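Local coordinates for protein glycosyl hyrolase, family 3 (Deinococcus radiodurans, PDB 3TEV) that probably hydrolyses O-glycosidic bonds, as a glycosidase of the glycosyl hydrolase 3 family, at residues 142-147 with 184-189. Numbering follows the deposited sequence.
Sequences NPVIGD and GDTHQD
With CG anti to its backbone N (chi1 -175°), N142 reaches its amide out toward 184-189; the CB of D185 heads away from 142-147, yet the similar torsion there (chi1 -170°) brings OD1 back to meet it. One amide nitrogen then donates to both a side-chain oxygen and a backbone oxygen of consecutive residues: ND2 of N142 gives an almost straight bond (169°) to OD1 of D185 at 3.1 Å, on the anti side of the carboxylate, and a second to the carbonyl O of T186 at 3.0 Å, where the donor stands tilted from the carbonyl plane. OD1 of D185 also accepts from N139 and OD2 forms a salt bridge with K199, which probably hold the carboxylate in this orientation. With an alanine here in place of N142 both ND2 bonds go, and the T186 carbonyl and D185 OD1 would probably lose their tie to the 142-147 loop. Beside these bonds, V144 CG2 packs 3.8 Å from T186 OG1, the two side chains crossing at about a right angle, while a water accepts from N of I145 (2.9 Å) and donates to O of G184 (3.1 Å). The contact joins the loops following neighbouring parallel strands, 128-129 and 174-180, of the family 3 TIM-barrel domain.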
# COMPACT_ATOMS: atom_id res chain seq x y z
N ASN A 142 -9.58 23.07 1.25
CA ASN A 142 -9.88 21.66 1.00
C ASN A 142 -8.87 20.73 1.69
O ASN A 142 -8.04 20.10 1.02
CB ASN A 142 -9.95 21.39 -0.52
CG ASN A 142 -10.40 19.95 -0.85
OD1 ASN A 142 -11.20 19.36 -0.13
ND2 ASN A 142 -9.87 19.41 -1.94
N PRO A 143 -8.92 20.65 3.05
CA PRO A 143 -7.98 19.75 3.74
C PRO A 143 -8.48 18.29 3.76
O PRO A 143 -9.08 17.85 4.75
CB PRO A 143 -7.90 20.35 5.15
CG PRO A 143 -9.21 21.10 5.35
CD PRO A 143 -9.84 21.32 3.99
N VAL A 144 -8.25 17.57 2.67
CA VAL A 144 -8.64 16.15 2.57
C VAL A 144 -7.77 15.30 3.50
O VAL A 144 -8.26 14.37 4.17
CB VAL A 144 -8.53 15.60 1.10
CG1 VAL A 144 -8.96 14.13 1.02
CG2 VAL A 144 -9.36 16.44 0.12
N ILE A 145 -6.48 15.63 3.55
CA ILE A 145 -5.49 14.87 4.30
C ILE A 145 -5.19 15.53 5.65
O ILE A 145 -5.19 14.85 6.69
CB ILE A 145 -4.22 14.61 3.44
CG1 ILE A 145 -4.58 13.80 2.17
CG2 ILE A 145 -3.10 13.93 4.25
CD1 ILE A 145 -5.40 12.47 2.39
N GLY A 146 -4.97 16.85 5.64
CA GLY A 146 -4.84 17.65 6.86
C GLY A 146 -3.59 17.37 7.69
O GLY A 146 -2.47 17.52 7.20
N ASP A 147 -3.81 16.97 8.95
CA ASP A 147 -2.75 16.60 9.92
C ASP A 147 -1.71 15.60 9.39
O ASP A 147 -0.54 15.64 9.78
CB ASP A 147 -3.38 15.94 11.15
CG ASP A 147 -4.18 16.90 11.97
OD1 ASP A 147 -3.80 18.09 12.04
OD2 ASP A 147 -5.20 16.45 12.55
N GLY A 184 -3.93 14.83 -2.07
CA GLY A 184 -3.99 16.12 -1.41
C GLY A 184 -5.14 17.06 -1.75
O GLY A 184 -5.63 17.78 -0.87
N ASP A 185 -5.60 17.06 -3.00
CA ASP A 185 -6.53 18.10 -3.44
C ASP A 185 -7.64 17.59 -4.37
O ASP A 185 -7.86 18.11 -5.47
CB ASP A 185 -5.75 19.25 -4.07
CG ASP A 185 -6.60 20.48 -4.33
OD1 ASP A 185 -7.58 20.74 -3.59
OD2 ASP A 185 -6.29 21.18 -5.30
N THR A 186 -8.36 16.58 -3.89
CA THR A 186 -9.36 15.85 -4.68
C THR A 186 -10.75 16.45 -4.49
O THR A 186 -11.01 17.06 -3.45
CB THR A 186 -9.37 14.35 -4.29
OG1 THR A 186 -9.63 14.20 -2.89
CG2 THR A 186 -8.03 13.73 -4.58
N HIS A 187 -11.62 16.33 -5.51
CA HIS A 187 -13.03 16.74 -5.39
C HIS A 187 -14.01 15.59 -5.69
O HIS A 187 -13.89 14.92 -6.73
CB HIS A 187 -13.37 18.04 -6.18
CG HIS A 187 -13.34 17.90 -7.68
ND1 HIS A 187 -12.28 18.33 -8.45
CD2 HIS A 187 -14.27 17.43 -8.55
CE1 HIS A 187 -12.53 18.10 -9.73
NE2 HIS A 187 -13.74 17.56 -9.82
N GLN A 188 -14.93 15.36 -4.76
CA GLN A 188 -15.97 14.33 -4.88
C GLN A 188 -17.31 14.95 -5.21
O GLN A 188 -17.83 15.78 -4.46
CB GLN A 188 -16.14 13.54 -3.59
CG GLN A 188 -15.15 12.45 -3.35
CD GLN A 188 -15.68 11.40 -2.40
OE1 GLN A 188 -16.30 10.41 -2.81
NE2 GLN A 188 -15.41 11.59 -1.11
N ASP A 189 -17.90 14.51 -6.31
CA ASP A 189 -19.21 14.96 -6.74
C ASP A 189 -20.35 14.45 -5.79
O ASP A 189 -21.34 15.15 -5.57
CB ASP A 189 -19.39 14.53 -8.20
CG ASP A 189 -20.80 14.64 -8.69
OD1 ASP A 189 -21.19 15.73 -9.16
OD2 ASP A 189 -21.53 13.61 -8.62
O HOH W 1 -5.09 17.84 2.19